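DUF3828 domain-containing protein (Bacteroides thetaiotaomicron, PDB 3KZT) is of unknown function but is probably a bacterial lipoprotein, built as a dimer of subunits that each pack helices against an antiparallel sheet. Local coordinates at residues G29-F34 / V125-V130; F34-A39 / K93-K98; I56-K59 / L65-K68; I82-L87 / V107-A112. All blocks are in the same frame, centred on the assembly; numbering follows the deposited sequence. Where two conformers were deposited one is given.

Interaction 1. Residues G29-F34 / V125-V130; sequences GMIEDF and VRVVNV. With SO4 (sulfate ion), chain E.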
loop_
_atom_site.group_PDB
_atom_site.type_symbol
_atom_site.label_atom_id
_atom_site.label_comp_id
_atom_site.label_asym_id
_atom_site.label_seq_id
_atom_site.Cartn_x
_atom_site.Cartn_y
_atom_site.Cartn_z
ATOM N N GLY A 29 -5.700 -0.518 13.209
ATOM C CA GLY A 29 -5.969 0.279 11.990
ATOM C C GLY A 29 -4.900 1.333 11.686
ATOM O O GLY A 29 -4.481 1.475 10.548
HETATM N N MSE A 30 -4.472 2.056 12.706
HETATM C CA MSE A 30 -3.374 3.052 12.561
HETATM C C MSE A 30 -2.036 2.386 12.187
HETATM O O MSE A 30 -1.335 2.873 11.307
HETATM C CB MSE A 30 -3.195 3.855 13.852
HETATM C CG MSE A 30 -2.005 4.864 13.817
HETATM SE SE MSE A 30 -0.253 4.113 14.251
HETATM C CE MSE A 30 -0.659 3.587 16.100
ATOM N N ILE A 31 -1.696 1.300 12.895
ATOM C CA ILE A 31 -0.460 0.527 12.649
ATOM C C ILE A 31 -0.442 -0.010 11.203
ATOM O O ILE A 31 0.552 0.136 10.510
ATOM C CB ILE A 31 -0.275 -0.635 13.682
ATOM C CG1 ILE A 31 -0.061 -0.070 15.113
ATOM C CG2 ILE A 31 0.980 -1.496 13.327
ATOM C CD1 ILE A 31 -0.228 -1.117 16.244
ATOM N N GLU A 32 -1.564 -0.604 10.773
ATOM C CA GLU A 32 -1.752 -1.044 9.365
ATOM C C GLU A 32 -1.538 0.079 8.348
ATOM O O GLU A 32 -0.878 -0.139 7.330
ATOM C CB GLU A 32 -3.150 -1.599 9.162
ATOM C CG GLU A 32 -3.350 -2.985 9.783
ATOM C CD GLU A 32 -4.795 -3.458 9.757
ATOM O OE1 GLU A 32 -5.693 -2.661 9.418
ATOM O OE2 GLU A 32 -5.027 -4.649 10.076
ATOM N N ASP A 33 -2.108 1.259 8.634
ATOM C CA ASP A 33 -1.960 2.461 7.753
ATOM C C ASP A 33 -0.530 2.921 7.666
ATOM O O ASP A 33 -0.077 3.306 6.587
ATOM C CB ASP A 33 -2.792 3.658 8.254
ATOM C CG ASP A 33 -4.296 3.430 8.174
ATOM O OD1 ASP A 33 -4.758 2.443 7.563
ATOM O OD2 ASP A 33 -5.014 4.254 8.752
ATOM N N PHE A 34 0.164 2.939 8.811
ATOM C CA PHE A 34 1.588 3.290 8.832
ATOM C C PHE A 34 2.422 2.360 7.941
ATOM O O PHE A 34 3.161 2.842 7.082
ATOM C CB PHE A 34 2.172 3.286 10.262
ATOM C CG PHE A 34 3.660 3.358 10.284
ATOM C CD1 PHE A 34 4.323 4.434 9.684
ATOM C CD2 PHE A 34 4.428 2.335 10.863
ATOM C CE1 PHE A 34 5.716 4.497 9.665
ATOM C CE2 PHE A 34 5.830 2.402 10.854
ATOM C CZ PHE A 34 6.468 3.478 10.253
ATOM N N VAL A 125 5.419 -3.535 18.560
ATOM C CA VAL A 125 5.312 -2.064 18.527
ATOM C C VAL A 125 4.326 -1.600 19.616
ATOM O O VAL A 125 3.303 -2.265 19.857
ATOM C CB VAL A 125 4.906 -1.527 17.116
ATOM C CG1 VAL A 125 5.832 -2.098 16.040
ATOM C CG2 VAL A 125 3.435 -1.818 16.781
ATOM N N ARG A 126 4.660 -0.479 20.281
ATOM C CA ARG A 126 3.847 0.095 21.349
ATOM C C ARG A 126 3.162 1.373 20.843
ATOM O O ARG A 126 3.789 2.171 20.141
ATOM C CB ARG A 126 4.698 0.402 22.567
ATOM C CG ARG A 126 3.887 0.454 23.847
ATOM C CD ARG A 126 4.745 0.792 25.047
ATOM N NE ARG A 126 4.994 2.225 25.214
ATOM C CZ ARG A 126 5.788 2.762 26.160
ATOM N NH1 ARG A 126 6.460 1.987 27.050
ATOM N NH2 ARG A 126 5.928 4.097 26.221
ATOM N N VAL A 127 1.891 1.559 21.242
ATOM C CA VAL A 127 1.024 2.654 20.767
ATOM C C VAL A 127 0.636 3.602 21.907
ATOM O O VAL A 127 0.312 3.143 22.994
ATOM C CB VAL A 127 -0.293 2.081 20.128
ATOM C CG1 VAL A 127 -1.305 3.209 19.815
ATOM C CG2 VAL A 127 0.028 1.298 18.871
ATOM N N VAL A 128 0.670 4.916 21.642
ATOM C CA VAL A 128 0.202 5.950 22.591
ATOM C C VAL A 128 -0.949 6.708 21.907
ATOM O O VAL A 128 -0.962 6.823 20.670
ATOM C CB VAL A 128 1.350 6.943 23.005
ATOM C CG1 VAL A 128 1.870 7.756 21.790
ATOM C CG2 VAL A 128 0.884 7.882 24.115
ATOM N N ASN A 129 -1.923 7.164 22.695
ATOM C CA ASN A 129 -3.014 8.018 22.197
ATOM C C ASN A 129 -2.756 9.425 22.725
ATOM O O ASN A 129 -2.674 9.613 23.924
ATOM C CB ASN A 129 -4.384 7.510 22.641
ATOM C CG ASN A 129 -5.555 8.215 21.896
ATOM O OD1 ASN A 129 -5.698 9.433 21.933
ATOM N ND2 ASN A 129 -6.395 7.427 21.251
ATOM N N VAL A 130 -2.604 10.387 21.809
ATOM C CA VAL A 130 -2.434 11.808 22.143
ATOM C C VAL A 130 -3.635 12.553 21.544
ATOM O O VAL A 130 -3.745 12.645 20.318
ATOM C CB VAL A 130 -1.106 12.376 21.567
ATOM C CG1 VAL A 130 -0.930 13.829 21.979
ATOM C CG2 VAL A 130 0.066 11.553 22.042
HETATM S S SO4 E . 5.498 -1.230 29.013
HETATM O O1 SO4 E . 5.163 -0.037 29.786
HETATM O O2 SO4 E . 4.273 -1.838 28.482
HETATM O O3 SO4 E . 6.172 -2.190 29.887
HETATM O O4 SO4 E . 6.392 -0.858 27.919
#

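Interaction 2. Residues F34-A39 / K93-K98; sequences FYEAYA and KTLSVK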
loop_
_atom_site.group_PDB
_atom_site.type_symbol
_atom_site.label_atom_id
_atom_site.label_comp_id
_atom_site.label_asym_id
_atom_site.label_seq_id
_atom_site.Cartn_x
_atom_site.Cartn_y
_atom_site.Cartn_z
ATOM N N PHE A 34 0.164 2.939 8.811
ATOM C CA PHE A 34 1.588 3.290 8.832
ATOM C C PHE A 34 2.422 2.360 7.941
ATOM O O PHE A 34 3.161 2.842 7.082
ATOM C CB PHE A 34 2.172 3.286 10.262
ATOM C CG PHE A 34 3.660 3.358 10.284
ATOM C CD1 PHE A 34 4.323 4.434 9.684
ATOM C CD2 PHE A 34 4.428 2.335 10.863
ATOM C CE1 PHE A 34 5.716 4.497 9.665
ATOM C CE2 PHE A 34 5.830 2.402 10.854
ATOM C CZ PHE A 34 6.468 3.478 10.253
ATOM N N TYR A 35 2.297 1.046 8.158
ATOM C CA TYR A 35 3.088 0.051 7.395
ATOM C C TYR A 35 2.791 0.015 5.900
ATOM O O TYR A 35 3.712 -0.138 5.102
ATOM C CB TYR A 35 3.012 -1.363 8.027
ATOM C CG TYR A 35 4.032 -1.544 9.116
ATOM C CD1 TYR A 35 3.775 -1.130 10.425
ATOM C CD2 TYR A 35 5.279 -2.097 8.835
ATOM C CE1 TYR A 35 4.727 -1.269 11.431
ATOM C CE2 TYR A 35 6.238 -2.246 9.823
ATOM C CZ TYR A 35 5.962 -1.835 11.127
ATOM O OH TYR A 35 6.898 -1.977 12.117
ATOM N N GLU A 36 1.522 0.171 5.522
ATOM C CA GLU A 36 1.153 0.246 4.090
ATOM C C GLU A 36 1.686 1.525 3.422
ATOM O O GLU A 36 2.217 1.460 2.306
ATOM C CB GLU A 36 -0.350 0.091 3.894
ATOM C CG GLU A 36 -0.797 -1.348 4.116
ATOM C CD GLU A 36 -2.288 -1.516 4.291
ATOM O OE1 GLU A 36 -3.078 -0.597 3.931
ATOM O OE2 GLU A 36 -2.679 -2.594 4.796
ATOM N N ALA A 37 1.559 2.665 4.119
ATOM C CA ALA A 37 2.088 3.964 3.636
ATOM C C ALA A 37 3.617 3.949 3.550
ATOM O O ALA A 37 4.186 4.353 2.541
ATOM C CB ALA A 37 1.632 5.094 4.550
ATOM N N TYR A 38 4.257 3.474 4.622
ATOM C CA TYR A 38 5.724 3.363 4.699
ATOM C C TYR A 38 6.293 2.416 3.625
ATOM O O TYR A 38 7.262 2.757 2.956
ATOM C CB TYR A 38 6.154 2.906 6.101
ATOM C CG TYR A 38 7.631 3.012 6.358
ATOM C CD1 TYR A 38 8.251 4.263 6.414
ATOM C CD2 TYR A 38 8.417 1.869 6.588
ATOM C CE1 TYR A 38 9.617 4.385 6.656
ATOM C CE2 TYR A 38 9.787 1.980 6.833
ATOM C CZ TYR A 38 10.377 3.243 6.871
ATOM O OH TYR A 38 11.710 3.374 7.112
ATOM N N ALA A 39 5.658 1.254 3.457
ATOM C CA ALA A 39 6.060 0.254 2.409
ATOM C C ALA A 39 6.045 0.807 0.998
ATOM O O ALA A 39 6.912 0.467 0.206
ATOM C CB ALA A 39 5.186 -0.927 2.458
ATOM N N LYS A 93 1.641 -7.652 1.333
ATOM C CA LYS A 93 0.365 -8.365 1.136
ATOM C C LYS A 93 0.116 -9.398 2.266
ATOM O O LYS A 93 -1.031 -9.736 2.541
ATOM C CB LYS A 93 0.259 -8.989 -0.268
ATOM C CG LYS A 93 -0.081 -7.942 -1.361
ATOM C CD LYS A 93 -0.457 -8.583 -2.702
ATOM C CE LYS A 93 0.759 -8.873 -3.570
ATOM N NZ LYS A 93 1.309 -7.631 -4.196
ATOM N N THR A 94 1.200 -9.868 2.926
ATOM C CA THR A 94 1.116 -10.767 4.101
ATOM C C THR A 94 1.065 -10.002 5.462
ATOM O O THR A 94 1.182 -10.635 6.518
ATOM C CB THR A 94 2.350 -11.740 4.152
ATOM O OG1 THR A 94 3.548 -10.991 4.418
ATOM C CG2 THR A 94 2.491 -12.493 2.853
ATOM N N LEU A 95 0.901 -8.662 5.444
ATOM C CA LEU A 95 0.860 -7.870 6.679
ATOM C C LEU A 95 -0.333 -8.280 7.553
ATOM O O LEU A 95 -1.448 -8.424 7.062
ATOM C CB LEU A 95 0.769 -6.359 6.383
ATOM C CG LEU A 95 0.763 -5.389 7.590
ATOM C CD1 LEU A 95 2.075 -5.486 8.331
ATOM C CD2 LEU A 95 0.490 -3.962 7.123
ATOM N N SER A 96 -0.059 -8.464 8.841
ATOM C CA SER A 96 -1.052 -8.873 9.832
ATOM C C SER A 96 -0.617 -8.253 11.154
ATOM O O SER A 96 0.504 -8.484 11.585
ATOM C CB SER A 96 -1.062 -10.396 9.940
ATOM O OG SER A 96 -1.981 -10.852 10.900
ATOM N N VAL A 97 -1.488 -7.435 11.758
ATOM C CA VAL A 97 -1.225 -6.801 13.051
ATOM C C VAL A 97 -2.193 -7.367 14.080
ATOM O O VAL A 97 -3.352 -7.631 13.752
ATOM C CB VAL A 97 -1.377 -5.275 12.994
ATOM C CG1 VAL A 97 -0.897 -4.645 14.326
ATOM C CG2 VAL A 97 -0.580 -4.705 11.822
ATOM N N LYS A 98 -1.710 -7.576 15.313
ATOM C CA LYS A 98 -2.557 -8.051 16.403
ATOM C C LYS A 98 -2.077 -7.529 17.741
ATOM O O LYS A 98 -0.897 -7.178 17.900
ATOM C CB LYS A 98 -2.646 -9.590 16.416
ATOM C CG LYS A 98 -1.446 -10.364 17.028
ATOM C CD LYS A 98 -1.711 -11.864 16.974
ATOM C CE LYS A 98 -0.755 -12.646 17.853
ATOM N NZ LYS A 98 -1.050 -14.102 17.776
#

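Interaction 3. Residues I56-K59 / L65-K68; sequences IKQK and LIEK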
loop_
_atom_site.group_PDB
_atom_site.type_symbol
_atom_site.label_atom_id
_atom_site.label_comp_id
_atom_site.label_asym_id
_atom_site.label_seq_id
_atom_site.Cartn_x
_atom_site.Cartn_y
_atom_site.Cartn_z
ATOM N N ILE A 56 6.418 10.072 6.586
ATOM C CA ILE A 56 5.522 9.078 7.187
ATOM C C ILE A 56 5.931 8.765 8.641
ATOM O O ILE A 56 5.066 8.684 9.520
ATOM C CB ILE A 56 5.464 7.784 6.328
ATOM C CG1 ILE A 56 4.759 8.068 4.992
ATOM C CG2 ILE A 56 4.712 6.677 7.050
ATOM C CD1 ILE A 56 5.077 7.056 3.935
ATOM N N LYS A 57 7.241 8.616 8.885
ATOM C CA LYS A 57 7.768 8.420 10.261
ATOM C C LYS A 57 7.487 9.634 11.158
ATOM O O LYS A 57 7.150 9.468 12.329
ATOM C CB LYS A 57 9.279 8.092 10.250
ATOM C CG LYS A 57 9.594 6.712 9.693
ATOM C CD LYS A 57 11.052 6.574 9.220
ATOM C CE LYS A 57 12.048 6.509 10.360
ATOM N NZ LYS A 57 13.475 6.450 9.856
ATOM N N GLN A 58 7.602 10.840 10.602
ATOM C CA GLN A 58 7.251 12.089 11.344
ATOM C C GLN A 58 5.736 12.121 11.717
ATOM O O GLN A 58 5.379 12.599 12.806
ATOM C CB GLN A 58 7.632 13.346 10.526
ATOM C CG GLN A 58 9.174 13.501 10.206
ATOM C CD GLN A 58 9.982 14.274 11.224
ATOM O OE1 GLN A 58 9.557 14.492 12.373
ATOM N NE2 GLN A 58 11.185 14.686 10.811
ATOM N N LYS A 59 4.881 11.578 10.825
ATOM C CA LYS A 59 3.425 11.541 11.047
ATOM C C LYS A 59 3.012 10.487 12.077
ATOM O O LYS A 59 2.304 10.806 13.050
ATOM C CB LYS A 59 2.679 11.284 9.717
ATOM C CG LYS A 59 1.135 11.221 9.852
ATOM C CD LYS A 59 0.428 11.379 8.514
ATOM C CE LYS A 59 -1.089 11.315 8.691
ATOM N NZ LYS A 59 -1.590 12.376 9.611
ATOM N N LEU A 65 10.768 7.772 19.533
ATOM C CA LEU A 65 10.932 6.545 18.711
ATOM C C LEU A 65 11.778 6.771 17.441
ATOM O O LEU A 65 12.584 5.901 17.076
ATOM C CB LEU A 65 9.563 5.954 18.322
ATOM C CG LEU A 65 9.538 4.696 17.422
ATOM C CD1 LEU A 65 10.452 3.599 17.930
ATOM C CD2 LEU A 65 8.116 4.185 17.290
ATOM N N ILE A 66 11.564 7.919 16.769
ATOM C CA ILE A 66 12.346 8.315 15.560
ATOM C C ILE A 66 13.864 8.389 15.874
ATOM O O ILE A 66 14.691 7.946 15.066
ATOM C CB ILE A 66 11.844 9.681 14.973
ATOM C CG1 ILE A 66 10.460 9.522 14.338
ATOM C CG2 ILE A 66 12.799 10.212 13.902
ATOM C CD1 ILE A 66 9.786 10.861 14.014
ATOM N N GLU A 67 14.200 8.938 17.046
ATOM C CA GLU A 67 15.589 8.951 17.556
ATOM C C GLU A 67 16.110 7.535 17.854
ATOM O O GLU A 67 17.257 7.233 17.554
ATOM C CB GLU A 67 15.709 9.824 18.812
ATOM C CG GLU A 67 15.632 11.335 18.527
ATOM C CD GLU A 67 15.788 12.210 19.789
ATOM O OE1 GLU A 67 15.431 11.758 20.907
ATOM O OE2 GLU A 67 16.263 13.363 19.651
ATOM N N LYS A 68 15.268 6.689 18.461
ATOM C CA LYS A 68 15.605 5.257 18.689
ATOM C C LYS A 68 15.801 4.480 17.351
ATOM O O LYS A 68 16.637 3.572 17.286
ATOM C CB LYS A 68 14.541 4.566 19.591
ATOM C CG LYS A 68 14.682 3.026 19.712
ATOM C CD LYS A 68 13.824 2.426 20.808
ATOM C CE LYS A 68 14.004 0.893 20.821
ATOM N NZ LYS A 68 13.184 0.174 21.841
HETATM O O HOH W 1 14.488 7.419 12.177
#

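Interaction 4. Residues I82-L87 / V107-A112; sequences IRAQDL and VNYTSA. With SO4 (sulfate ion), chain F.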
loop_
_atom_site.group_PDB
_atom_site.type_symbol
_atom_site.label_atom_id
_atom_site.label_comp_id
_atom_site.label_asym_id
_atom_site.label_seq_id
_atom_site.Cartn_x
_atom_site.Cartn_y
_atom_site.Cartn_z
ATOM N N ILE A 82 10.974 -2.398 9.447
ATOM C CA ILE A 82 10.703 -3.650 8.657
ATOM C C ILE A 82 11.672 -4.836 8.951
ATOM O O ILE A 82 11.437 -5.958 8.458
ATOM C CB ILE A 82 10.659 -3.381 7.092
ATOM C CG1 ILE A 82 11.967 -2.765 6.556
ATOM C CG2 ILE A 82 9.494 -2.464 6.745
ATOM C CD1 ILE A 82 12.071 -2.724 5.048
ATOM N N ARG A 83 12.730 -4.593 9.752
ATOM C CA ARG A 83 13.802 -5.588 10.026
ATOM C C ARG A 83 14.360 -6.154 8.715
ATOM O O ARG A 83 14.433 -7.377 8.514
ATOM C CB ARG A 83 13.313 -6.690 10.976
ATOM C CG ARG A 83 12.992 -6.179 12.335
ATOM C CD ARG A 83 12.568 -7.284 13.244
ATOM N NE ARG A 83 12.368 -6.798 14.611
ATOM C CZ ARG A 83 12.103 -7.564 15.681
ATOM N NH1 ARG A 83 11.986 -8.904 15.580
ATOM N NH2 ARG A 83 11.949 -6.984 16.881
ATOM N N ALA A 84 14.715 -5.236 7.820
ATOM C CA ALA A 84 15.204 -5.572 6.491
ATOM C C ALA A 84 15.827 -4.329 5.881
ATOM O O ALA A 84 15.633 -3.225 6.398
ATOM C CB ALA A 84 14.076 -6.061 5.629
ATOM N N GLN A 85 16.590 -4.513 4.810
ATOM C CA GLN A 85 17.165 -3.386 4.051
ATOM C C GLN A 85 16.156 -2.800 3.057
ATOM O O GLN A 85 16.148 -1.597 2.807
ATOM C CB GLN A 85 18.394 -3.832 3.267
ATOM C CG GLN A 85 19.564 -4.284 4.133
ATOM C CD GLN A 85 20.836 -4.565 3.319
ATOM O OE1 GLN A 85 20.957 -4.156 2.163
ATOM N NE2 GLN A 85 21.788 -5.253 3.935
ATOM N N ASP A 86 15.352 -3.679 2.457
ATOM C CA ASP A 86 14.397 -3.314 1.436
ATOM C C ASP A 86 13.223 -4.306 1.532
ATOM O O ASP A 86 13.306 -5.315 2.265
ATOM C CB ASP A 86 15.100 -3.416 0.058
ATOM C CG ASP A 86 14.465 -2.559 -1.018
ATOM O OD1 ASP A 86 13.314 -2.077 -0.861
ATOM O OD2 ASP A 86 15.132 -2.370 -2.051
ATOM N N LEU A 87 12.142 -3.997 0.818
ATOM C CA LEU A 87 10.954 -4.828 0.753
ATOM C C LEU A 87 10.781 -5.348 -0.653
ATOM O O LEU A 87 10.956 -4.602 -1.615
ATOM C CB LEU A 87 9.708 -4.006 1.117
ATOM C CG LEU A 87 9.587 -3.512 2.554
ATOM C CD1 LEU A 87 8.497 -2.470 2.674
ATOM C CD2 LEU A 87 9.330 -4.683 3.496
ATOM N N VAL A 107 3.491 -6.650 14.768
ATOM C CA VAL A 107 3.371 -6.482 13.311
ATOM C C VAL A 107 4.047 -7.688 12.653
ATOM O O VAL A 107 5.273 -7.830 12.744
ATOM C CB VAL A 107 4.048 -5.183 12.828
ATOM C CG1 VAL A 107 4.062 -5.120 11.285
ATOM C CG2 VAL A 107 3.325 -3.965 13.410
ATOM N N ASN A 108 3.244 -8.542 12.007
ATOM C CA ASN A 108 3.719 -9.762 11.332
ATOM C C ASN A 108 3.643 -9.630 9.824
ATOM O O ASN A 108 2.641 -9.132 9.303
ATOM C CB ASN A 108 2.875 -10.957 11.757
ATOM C CG ASN A 108 2.994 -11.250 13.230
ATOM O OD1 ASN A 108 4.052 -11.631 13.703
ATOM N ND2 ASN A 108 1.891 -11.057 13.978
ATOM N N TYR A 109 4.711 -10.053 9.127
ATOM C CA TYR A 109 4.731 -10.136 7.652
ATOM C C TYR A 109 5.861 -11.091 7.215
ATOM O O TYR A 109 6.854 -11.240 7.914
ATOM C CB TYR A 109 4.876 -8.743 6.978
ATOM C CG TYR A 109 6.305 -8.234 6.799
ATOM C CD1 TYR A 109 6.944 -7.523 7.801
ATOM C CD2 TYR A 109 7.011 -8.456 5.588
ATOM C CE1 TYR A 109 8.261 -7.054 7.632
ATOM C CE2 TYR A 109 8.307 -8.005 5.417
ATOM C CZ TYR A 109 8.924 -7.297 6.433
ATOM O OH TYR A 109 10.201 -6.851 6.248
ATOM N N THR A 110 5.686 -11.718 6.057
ATOM C CA THR A 110 6.662 -12.639 5.497
ATOM C C THR A 110 7.523 -11.884 4.467
ATOM O O THR A 110 6.993 -11.369 3.470
ATOM C CB THR A 110 5.961 -13.816 4.828
ATOM O OG1 THR A 110 5.095 -14.436 5.781
ATOM C CG2 THR A 110 6.968 -14.837 4.326
ATOM N N SER A 111 8.824 -11.790 4.736
ATOM C CA SER A 111 9.789 -11.182 3.807
ATOM C C SER A 111 10.207 -12.232 2.774
ATOM O O SER A 111 10.514 -13.369 3.156
ATOM C CB SER A 111 11.029 -10.725 4.553
ATOM O OG SER A 111 11.953 -10.169 3.653
ATOM N N ALA A 112 10.233 -11.840 1.490
ATOM C CA ALA A 112 10.626 -12.713 0.359
ATOM C C ALA A 112 9.793 -14.002 0.278
ATOM O O ALA A 112 10.341 -15.104 0.144
ATOM C CB ALA A 112 12.116 -13.024 0.418
HETATM S S SO4 F . 11.598 -9.116 19.458
HETATM O O1 SO4 F . 11.689 -7.664 19.626
HETATM O O2 SO4 F . 10.936 -9.441 18.199
HETATM O O3 SO4 F . 10.826 -9.683 20.564
HETATM O O4 SO4 F . 12.945 -9.689 19.456
HETATM O O HOH W 2 11.624 -7.472 3.715
#

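Interaction 1. Residues G29-F34 / V125-V130
Helix-on-sheet packing brings Met30 and Ile31 of helix 13-41 onto Val125 and Val127 of strand 119-130. The short axes run at 116° to each other and approach to 10.6 Å, a spacing bridged by side chains alone, and no hydrogen bond crosses. Ile31 makes two of the three pairings. Its CD1 lies 3.6 Å from Val127 CG2, where the two chains meet at a slant, and 3.8 Å from Val125 CG2, which it faces tip to tip. Met30, present as selenomethionine, adds its end methyl: CE sits against both branches of Val127, 3.7 Å from CG2 and 3.8 Å from CG1. CG of Met30 stands anti to the backbone N (chi1 176°), and bends at the next two torsions bring SE and CE round to the strand. Val125 and Val127 both point at the helix, whereas Arg126 between them points away and serves the other face of the sheet. There Arg126 NH1 donates to sulfate O4 at 3.0 Å with an N-H...O angle of 151°, the oxygen lying at the edge of the guanidinium and in its plane. Trp104 NE1 also bonds this sulfate, probably a crystallisation ion, while NH2 of Arg126 forms a salt bridge with Asp137 on strand 133-139. With an alanine in place of Arg126, Asp137 would probably lose this cationic partner and the sulfate one of its donors. The result is a long helix packed by apolar side chains on one face of an antiparallel meander, the Arg126-Asp137 pair on the other.

Interaction 2. Residues F34-A39 / K93-K98
Tyr35 and Leu95 mark the nearest approach of the two backbones, with 8.3 Å between their CA atoms, where helix 13-41 passes the turn leading into strand 96-101. Leu95 supplies the side next to the strand. Its CG stands anti to the backbone N (chi1 -178°), which carries the branched end out to the helix. From there CD2 reaches CB of Tyr35 at 3.7 Å, and CD1 approaches the phenol ring obliquely. The same CD2 lies 4.2 Å from both CG and OE2 of Glu36, whose extended chain crosses the leucine at a slant. Thus one methyl sits beside two successive helix residues. The Tyr35 ring itself leads away from Leu95: CE2 of Phe34 lies 3.9 Å above one of its faces, offset toward the rim, and its OH is hydrogen-bonded to Ile81 O. Beyond the segments, Leu95 and Tyr35 both pack on Val107 of strand 104-111, and Lys93 NZ makes a salt bridge to Asp33 of the second subunit. With no hydrogen bond between the segments, the chemistry implies that helix 13-41 and the loop entering strand 96-101 are held here by van der Waals packing, while the polar end of Tyr35 is fixed by a separate loop.

Interaction 3. Residues I56-K59 / L65-K68
Ile66 packs against Lys57 and Gln58 in a helix-turn-helix connection, in the plain structural sense: the sequential helices 47-60 and 63-75 are linked by residues 61-62 alone, and the closest CA pair, Lys57 and Ile66, is 7.0 Å apart. Van der Waals contact comes first, and almost all of it passes through the isoleucine. Its CG1 stands anti to its own carbonyl carbon (chi1 -70°), and CD1 continues the arm until it meets the backbone of the other helix, 3.4 Å from Lys57 O and 3.9 Å from Gln58 CA. Here a methyl lies on main-chain atoms. Gln58 starts out pointing away, yet its chain bends at chi2, bringing OE1 back to 4.0 Å from Ile66 CD1. The two side chains cross at about a right angle. Lys57 points at the other helix, but its CB comes no nearer than 4.5 Å to Ile66 CG1.

Around this small contact the paired helices are tied to the rest of the fold. Ile56 packs on Phe34 and Tyr38 of helix 13-41, while Leu65 packs on Ile136 and Ile139 of strand 133-139, where Lys68 also makes a salt bridge to Asp138.

Polar contact between the segments is indirect, since no direct hydrogen bond joins them. The Lys57 ammonium, which has a long and weak ion pair with Asp54, uses a single water as its bridge: NZ donates to water 1 at 2.7 Å, and that water donates in turn to Ile66 O at 2.9 Å.

Interaction 4. Residues I82-L87 / V107-A112
Tyr109 OH acts as both donor and acceptor: it donates to Ile82 O at 2.7 Å and accepts a hydrogen from water 2 at 3.0 Å. Both partners lie at the ring edge, in its plane. At the carbonyl the hydroxyl arrives at a C=O...O angle of 135°, tilted 20° from the carbonyl plane. Water 2 also donates to Asp86 O and accepts from Ser111 OG at 2.7 Å, so one solvent molecule links the loop to two residues of strand 104-111. The phenol is placed by its first torsion: CG sits in the crowded position between backbone N and carbonyl carbon (chi1 86°), and the ring reaches over to the loop. Apolar atoms also flank the hydroxyl. Leu87 CD2 lies 3.6 Å from Tyr109 OH and 4.0 Å from CZ, meeting the ring obliquely, and Ile82 CB is 3.6 Å from the hydroxyl. A phenylalanine in place of Tyr109 would probably leave Ile82 O without this donor and water 2 without one of its acceptors.

The extended side chain of Arg83 leads off in another direction, to a sulfate probably taken from the crystallisation liquor. NH1 donates to sulfate O2 at 2.9 Å and NH2 to O1 at 2.8 Å; NH2 is bonded to Thr140 OG1 as well. Arg83 O, on the main chain, accepts from Arg119 NH2 of strand 119-130. Arg83 and Ala84 both face Asp79, which fits a G1 beta bulge; the irregular loop carrying it is tied to strand 104-111 through the tyrosine hydroxyl.

Interactions 1 and 2 hang from the same helix, 13-41, share Phe34 and reach the same sheet; the first is fully buried and apolar, the second only partly buried and near the dimer partner. Interaction 4 is also buried, yet it is polar, with a hydroxyl and a water tying an irregular loop to strand 104-111. That strand lies between the strands used by interactions 1 and 2, and its Val107 touches Ile31, Val125 and Leu95. Interaction 3 is only partly buried, with Gln58 exposed; some 9 Å at nearest atoms from interaction 4, it joins neighbours in sequence through backbone packing and water. Ile56, packed on Phe34, connects it with interactions 1 and 2.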